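Putative cellulase CEL6 (Mycobacterium tuberculosis, PDB 1UP3) probably hydrolyses internal beta-1,4-glucosidic bonds of cellulose, as an endoglucanase of glycoside hydrolase family 6. Local coordinates at residues G84-G89 / A229-C234; W233-G238 / R272-A277. All blocks are in the same frame, centred on the assembly; numbering follows the deposited sequence.

Overall arrangement
From the N terminus, the loop 84-89, between strand 72-75 and helix 94-108, comes first. Contact 1 joins it to 229-234, in the long loop between strands 213-217 and 254-258, and so closes a circuit of some 140 residues that takes in the middle of the parallel sheet. Contact 2 starts where that one ends: 233-238 meets 272-277, beyond strand 254-258, one of the two edge strands of the sheet, across a much shorter gap. The two circuits adjoin, sharing Trp233 and Cys234, and neither nests in the other. Their centres lie about 9 Å apart, and Ala277 packs on Tyr86 and Ala87, bringing the three loops together, with Trp233 on the glycan.

Contact 1 (G84-G89 / A229-C234); sequences GSYASG and APLNWC. With BGC (beta-D-glucopyranose), chain B; BGC (beta-D-glucopyranose), chain C; SO4 (sulfate ion), chain D.
Tyr86 lays its ring across the loop 229-234, where its CD2 edge meets the end of the Trp233 indole. The two side chains cross at about a right angle, and Tyr86 CD2 lies 3.9 Å from Trp233 CH2, which sits near the plane of the tyrosine ring. Beside it Cys234 SG, tied in a disulfide to Cys270, approaches that ring obliquely, 4.5 Å from its centroid: a sulfur-aromatic contact. Farther out, Leu231 brings its CD2 methyl to 3.6 Å from Tyr86 OH. A tyrosine suits this partly exposed place, since its ring packs against carbon and sulfur while the polar hydroxyl lies at the far end, beside Leu231.

Trp233 places its CG between the backbone N and the carbonyl carbon (chi1 48°), and this turns one indole face to the sugars. There C2 of the chain C glucose stands 3.8 Å from Trp233 CZ3, and O4 of the chain B glucose 3.6 Å from Trp233 CE2. Leu231 CA and Cys234 CB back the opposite face. At the indole edge Trp233 NE1 donates to sulfate O3 at 3.0 Å, and Leu231 N reaches O2 of the same ion at 2.6 Å; the sulfate probably came from the crystallisation liquor. With no hydrogen bond between 84-89 and 229-234, apolar and sulfur-aromatic packing carries the contact, and it leaves the tryptophan as a flat, backed platform for the glycan.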
loop_
_atom_site.group_PDB
_atom_site.type_symbol
_atom_site.label_atom_id
_atom_site.label_comp_id
_atom_site.label_asym_id
_atom_site.label_seq_id
_atom_site.Cartn_x
_atom_site.Cartn_y
_atom_site.Cartn_z
ATOM N N GLY A 84 12.740 11.137 -6.078
ATOM C CA GLY A 84 13.804 10.830 -7.021
ATOM C C GLY A 84 14.777 9.763 -6.575
ATOM O O GLY A 84 15.863 9.608 -7.162
ATOM N N SER A 85 14.389 9.002 -5.554
ATOM C CA SER A 85 15.246 7.945 -4.987
ATOM C C SER A 85 14.975 6.599 -5.703
ATOM O O SER A 85 14.600 6.576 -6.878
ATOM C CB SER A 85 15.048 7.886 -3.470
ATOM O OG SER A 85 15.923 6.956 -2.845
ATOM N N TYR A 86 15.174 5.479 -5.009
ATOM C CA TYR A 86 15.171 4.149 -5.642
ATOM C C TYR A 86 13.869 3.820 -6.360
ATOM O O TYR A 86 13.867 3.150 -7.387
ATOM C CB TYR A 86 15.466 3.062 -4.619
ATOM C CG TYR A 86 16.780 3.248 -3.900
ATOM C CD1 TYR A 86 17.969 3.294 -4.610
ATOM C CD2 TYR A 86 16.826 3.448 -2.538
ATOM C CE1 TYR A 86 19.144 3.479 -3.981
ATOM C CE2 TYR A 86 18.025 3.648 -1.894
ATOM C CZ TYR A 86 19.187 3.653 -2.625
ATOM O OH TYR A 86 20.395 3.861 -1.994
ATOM N N ALA A 87 12.774 4.364 -5.861
ATOM C CA ALA A 87 11.473 4.143 -6.483
ATOM C C ALA A 87 10.954 5.362 -7.251
ATOM O O ALA A 87 9.745 5.569 -7.361
ATOM C CB ALA A 87 10.445 3.690 -5.396
ATOM N N SER A 88 11.879 6.151 -7.798
ATOM C CA SER A 88 11.552 7.313 -8.628
ATOM C C SER A 88 10.574 6.950 -9.731
ATOM O O SER A 88 10.549 5.807 -10.220
ATOM C CB SER A 88 12.832 7.905 -9.218
ATOM O OG SER A 88 13.356 7.027 -10.206
ATOM N N GLY A 89 9.711 7.905 -10.072
ATOM C CA GLY A 89 8.656 7.658 -11.052
ATOM C C GLY A 89 7.501 8.625 -10.853
ATOM O O GLY A 89 7.713 9.781 -10.494
ATOM N N ALA A 229 19.358 1.968 11.378
ATOM C CA ALA A 229 20.498 2.353 10.548
ATOM C C ALA A 229 19.920 2.937 9.267
ATOM O O ALA A 229 18.814 2.559 8.871
ATOM C CB ALA A 229 21.370 1.164 10.233
ATOM N N PRO A 230 20.612 3.881 8.628
ATOM C CA PRO A 230 20.184 4.305 7.299
ATOM C C PRO A 230 19.973 3.088 6.348
ATOM O O PRO A 230 20.740 2.112 6.317
ATOM C CB PRO A 230 21.319 5.233 6.825
ATOM C CG PRO A 230 21.997 5.713 8.055
ATOM C CD PRO A 230 21.799 4.627 9.101
ATOM N N LEU A 231 18.870 3.157 5.613
ATOM C CA LEU A 231 18.508 2.174 4.618
ATOM C C LEU A 231 18.094 0.860 5.286
ATOM O O LEU A 231 18.043 -0.171 4.652
ATOM C CB LEU A 231 19.625 1.981 3.578
ATOM C CG LEU A 231 19.408 2.696 2.246
ATOM C CD1 LEU A 231 19.119 4.163 2.354
ATOM C CD2 LEU A 231 20.598 2.419 1.309
ATOM N N ASN A 232 17.736 0.902 6.564
ATOM C CA ASN A 232 17.237 -0.328 7.209
ATOM C C ASN A 232 15.892 -0.835 6.664
ATOM O O ASN A 232 15.511 -1.985 6.930
ATOM C CB ASN A 232 17.259 -0.229 8.750
ATOM C CG ASN A 232 16.185 0.649 9.308
ATOM O OD1 ASN A 232 15.714 1.596 8.661
ATOM N ND2 ASN A 232 15.760 0.345 10.544
ATOM N N TRP A 233 15.234 -0.005 5.853
ATOM C CA TRP A 233 13.970 -0.328 5.178
ATOM C C TRP A 233 14.212 -0.833 3.754
ATOM O O TRP A 233 13.266 -1.209 3.071
ATOM C CB TRP A 233 13.061 0.923 5.140
ATOM C CG TRP A 233 13.834 2.130 4.670
ATOM C CD1 TRP A 233 14.465 3.050 5.471
ATOM C CD2 TRP A 233 14.195 2.469 3.324
ATOM N NE1 TRP A 233 15.130 3.972 4.702
ATOM C CE2 TRP A 233 14.984 3.645 3.387
ATOM C CE3 TRP A 233 13.889 1.943 2.065
ATOM C CZ2 TRP A 233 15.480 4.287 2.242
ATOM C CZ3 TRP A 233 14.385 2.575 0.935
ATOM C CH2 TRP A 233 15.195 3.729 1.045
ATOM N N CYS A 234 15.479 -0.848 3.303
ATOM C CA CYS A 234 15.805 -1.143 1.902
ATOM C C CYS A 234 16.377 -2.564 1.793
ATOM O O CYS A 234 17.534 -2.806 2.095
ATOM C CB CYS A 234 16.773 -0.070 1.401
ATOM S SG CYS A 234 16.705 0.273 -0.356
HETATM C C2 BGC B . 11.782 6.554 7.444
HETATM C C3 BGC B . 11.861 5.748 6.170
HETATM C C4 BGC B . 11.865 6.627 4.913
HETATM C C5 BGC B . 12.878 7.792 5.041
HETATM C C6 BGC B . 12.713 8.788 3.889
HETATM C C1 BGC B . 12.838 7.647 7.392
HETATM O O2 BGC B . 11.974 5.682 8.552
HETATM O O3 BGC B . 10.798 4.790 6.152
HETATM O O4 BGC B . 12.252 5.879 3.817
HETATM O O5 BGC B . 12.599 8.442 6.240
HETATM O O6 BGC B . 13.758 9.748 4.010
HETATM C C2 BGC C . 11.727 5.162 1.571
HETATM C C3 BGC C . 10.598 4.659 0.683
HETATM C C4 BGC C . 9.889 3.472 1.336
HETATM C C5 BGC C . 9.497 3.864 2.777
HETATM C C6 BGC C . 8.926 2.667 3.550
HETATM C C1 BGC C . 11.191 5.469 2.974
HETATM O O2 BGC C . 12.392 6.296 0.984
HETATM O O3 BGC C . 11.061 4.318 -0.614
HETATM O O4 BGC C . 8.720 3.072 0.613
HETATM O O5 BGC C . 10.617 4.310 3.525
HETATM O O6 BGC C . 8.500 3.064 4.840
HETATM S S SO4 D . 17.312 6.559 6.307
HETATM O O1 SO4 D . 17.359 7.871 5.664
HETATM O O2 SO4 D . 17.935 5.579 5.424
HETATM O O3 SO4 D . 15.918 6.199 6.491
HETATM O O4 SO4 D . 17.947 6.572 7.643
#

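Contact 2 (W233-G238 / R272-A277); sequences WCNPSG and RGEPQA. With BGC (beta-D-glucopyranose), chain B; BGC (beta-D-glucopyranose), chain C; SO4 (sulfate ion), chain D; SO4 (sulfate ion), chain E.
Cys234 and Asn235 face Arg272 and Glu274 across two irregular loops, whose nearest CA atoms, of Asn235 and Glu274, are 8.4 Å apart, so side chains bridge the gap. Arg272 NH2 donates to Cys234 O at 3.0 Å, with the oxygen almost in the guanidinium plane. The chain of Arg272 bends at chi3 (-54°), folding the guanidinium back so that it also grips Glu274 side-on: Arg272 NE holds Glu274 OE2 at 2.9 Å, and NH2 bonds to OE1 in a salt bridge. Arginine suits the place because its several N-H groups can serve a carboxylate and a carbonyl together.

Asn235 ND2 donates to Glu274 OE1 at 3.0 Å, from above the carboxylate plane and on the face opposite Arg272 NH2. The amide and carboxylate planes are turned 57° from each other. Asn235 OD1 accepts from Asp267 N and its ND2 also bonds to Ser266 OG, which probably fixes the amide's rotation. Water 2 donates to Asn235 O at 2.6 Å and to Glu274 OE2 at 2.7 Å, adding a solvent bridge. The bonds to Arg272 would be expected to favour a charged Glu274 carboxylate.

Tyr284 of helix 282-291 packs on Asn235 and Glu274, while the Cys234-Cys270 disulfide joins the same loops covalently. The result is a hydrogen-bonded and salt-bridged junction between the loops before and after strand 254-258, the last strand of the parallel sheet of the family 6 fold, next to the glycan-binding Trp233.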
loop_
_atom_site.group_PDB
_atom_site.type_symbol
_atom_site.label_atom_id
_atom_site.label_comp_id
_atom_site.label_asym_id
_atom_site.label_seq_id
_atom_site.Cartn_x
_atom_site.Cartn_y
_atom_site.Cartn_z
ATOM N N TRP A 233 15.234 -0.005 5.853
ATOM C CA TRP A 233 13.970 -0.328 5.178
ATOM C C TRP A 233 14.212 -0.833 3.754
ATOM O O TRP A 233 13.266 -1.209 3.071
ATOM C CB TRP A 233 13.061 0.923 5.140
ATOM C CG TRP A 233 13.834 2.130 4.670
ATOM C CD1 TRP A 233 14.465 3.050 5.471
ATOM C CD2 TRP A 233 14.195 2.469 3.324
ATOM N NE1 TRP A 233 15.130 3.972 4.702
ATOM C CE2 TRP A 233 14.984 3.645 3.387
ATOM C CE3 TRP A 233 13.889 1.943 2.065
ATOM C CZ2 TRP A 233 15.480 4.287 2.242
ATOM C CZ3 TRP A 233 14.385 2.575 0.935
ATOM C CH2 TRP A 233 15.195 3.729 1.045
ATOM N N CYS A 234 15.479 -0.848 3.303
ATOM C CA CYS A 234 15.805 -1.143 1.902
ATOM C C CYS A 234 16.377 -2.564 1.793
ATOM O O CYS A 234 17.534 -2.806 2.095
ATOM C CB CYS A 234 16.773 -0.070 1.401
ATOM S SG CYS A 234 16.705 0.273 -0.356
ATOM N N ASN A 235 15.521 -3.501 1.412
ATOM C CA ASN A 235 15.857 -4.937 1.373
ATOM C C ASN A 235 16.651 -5.452 2.591
ATOM O O ASN A 235 17.682 -6.112 2.410
ATOM C CB ASN A 235 16.653 -5.263 0.108
ATOM C CG ASN A 235 15.866 -5.030 -1.183
ATOM O OD1 ASN A 235 14.645 -5.222 -1.211
ATOM N ND2 ASN A 235 16.560 -4.638 -2.267
ATOM N N PRO A 236 16.202 -5.208 3.819
ATOM C CA PRO A 236 16.911 -5.767 4.983
ATOM C C PRO A 236 16.838 -7.283 5.047
ATOM O O PRO A 236 15.872 -7.897 4.655
ATOM C CB PRO A 236 16.185 -5.165 6.169
ATOM C CG PRO A 236 14.774 -4.914 5.622
ATOM C CD PRO A 236 14.977 -4.488 4.202
ATOM N N SER A 237 17.890 -7.877 5.593
ATOM C CA SER A 237 17.838 -9.291 5.888
ATOM C C SER A 237 17.207 -9.531 7.263
ATOM O O SER A 237 16.994 -8.609 8.060
ATOM C CB SER A 237 19.240 -9.889 5.797
ATOM O OG SER A 237 20.051 -9.333 6.808
ATOM N N GLY A 238 16.887 -10.797 7.522
ATOM C CA GLY A 238 16.368 -11.246 8.807
ATOM C C GLY A 238 14.927 -10.868 9.142
ATOM O O GLY A 238 14.491 -10.994 10.295
ATOM N N ARG A 272 23.675 -1.289 -3.184
ATOM C CA ARG A 272 24.299 -2.609 -3.218
ATOM C C ARG A 272 24.108 -3.300 -4.571
ATOM O O ARG A 272 24.397 -4.493 -4.721
ATOM C CB ARG A 272 23.704 -3.475 -2.108
ATOM C CG ARG A 272 24.208 -3.085 -0.738
ATOM C CD ARG A 272 23.797 -4.063 0.356
ATOM N NE ARG A 272 22.350 -4.270 0.372
ATOM C CZ ARG A 272 21.477 -3.580 1.122
ATOM N NH1 ARG A 272 21.871 -2.625 1.960
ATOM N NH2 ARG A 272 20.182 -3.845 1.034
ATOM N N GLY A 273 23.563 -2.585 -5.557
ATOM C CA GLY A 273 23.370 -3.184 -6.860
ATOM C C GLY A 273 22.269 -4.252 -6.846
ATOM O O GLY A 273 22.255 -5.142 -7.693
ATOM N N GLU A 274 21.322 -4.120 -5.912
ATOM C CA GLU A 274 20.175 -5.052 -5.838
ATOM C C GLU A 274 19.157 -4.754 -6.931
ATOM O O GLU A 274 19.293 -3.759 -7.659
ATOM C CB GLU A 274 19.578 -5.040 -4.424
ATOM C CG GLU A 274 20.540 -5.749 -3.480
ATOM C CD GLU A 274 20.311 -5.554 -2.018
ATOM O OE1 GLU A 274 19.511 -4.679 -1.616
ATOM O OE2 GLU A 274 20.975 -6.303 -1.240
ATOM N N PRO A 275 18.164 -5.621 -7.150
ATOM C CA PRO A 275 17.245 -5.399 -8.273
ATOM C C PRO A 275 16.400 -4.126 -8.175
ATOM O O PRO A 275 16.139 -3.620 -7.073
ATOM C CB PRO A 275 16.409 -6.677 -8.301
ATOM C CG PRO A 275 17.256 -7.690 -7.634
ATOM C CD PRO A 275 17.914 -6.927 -6.499
ATOM N N GLN A 276 16.062 -3.561 -9.334
ATOM C CA GLN A 276 15.282 -2.297 -9.377
ATOM C C GLN A 276 14.030 -2.442 -8.501
ATOM O O GLN A 276 13.443 -3.529 -8.406
ATOM C CB GLN A 276 14.887 -2.019 -10.835
ATOM C CG GLN A 276 14.190 -0.725 -11.125
ATOM C CD GLN A 276 13.428 -0.753 -12.468
ATOM O OE1 GLN A 276 13.032 -1.817 -12.956
ATOM N NE2 GLN A 276 13.196 0.428 -13.036
ATOM N N ALA A 277 13.585 -1.329 -7.916
ATOM C CA ALA A 277 12.388 -1.315 -7.083
ATOM C C ALA A 277 11.214 -1.922 -7.820
ATOM O O ALA A 277 10.959 -1.610 -9.024
ATOM C CB ALA A 277 12.073 0.102 -6.589
HETATM C C2 BGC B . 11.782 6.554 7.444
HETATM C C3 BGC B . 11.861 5.748 6.170
HETATM C C4 BGC B . 11.865 6.627 4.913
HETATM C C5 BGC B . 12.878 7.792 5.041
HETATM C C6 BGC B . 12.713 8.788 3.889
HETATM C C1 BGC B . 12.838 7.647 7.392
HETATM O O2 BGC B . 11.974 5.682 8.552
HETATM O O3 BGC B . 10.798 4.790 6.152
HETATM O O4 BGC B . 12.252 5.879 3.817
HETATM O O5 BGC B . 12.599 8.442 6.240
HETATM O O6 BGC B . 13.758 9.748 4.010
HETATM C C2 BGC C . 11.727 5.162 1.571
HETATM C C3 BGC C . 10.598 4.659 0.683
HETATM C C4 BGC C . 9.889 3.472 1.336
HETATM C C5 BGC C . 9.497 3.864 2.777
HETATM C C6 BGC C . 8.926 2.667 3.550
HETATM C C1 BGC C . 11.191 5.469 2.974
HETATM O O2 BGC C . 12.392 6.296 0.984
HETATM O O3 BGC C . 11.061 4.318 -0.614
HETATM O O4 BGC C . 8.720 3.072 0.613
HETATM O O5 BGC C . 10.617 4.310 3.525
HETATM O O6 BGC C . 8.500 3.064 4.840
HETATM S S SO4 D . 17.312 6.559 6.307
HETATM O O1 SO4 D . 17.359 7.871 5.664
HETATM O O2 SO4 D . 17.935 5.579 5.424
HETATM O O3 SO4 D . 15.918 6.199 6.491
HETATM O O4 SO4 D . 17.947 6.572 7.643
HETATM S S SO4 E . 23.106 1.575 -6.276
HETATM O O1 SO4 E . 22.936 2.046 -7.631
HETATM O O2 SO4 E . 23.226 0.128 -6.249
HETATM O O3 SO4 E . 22.032 2.051 -5.391
HETATM O O4 SO4 E . 24.276 2.200 -5.617
HETATM O O HOH W 1 19.394 -2.574 4.262
HETATM O O HOH W 2 19.843 -6.972 1.173
#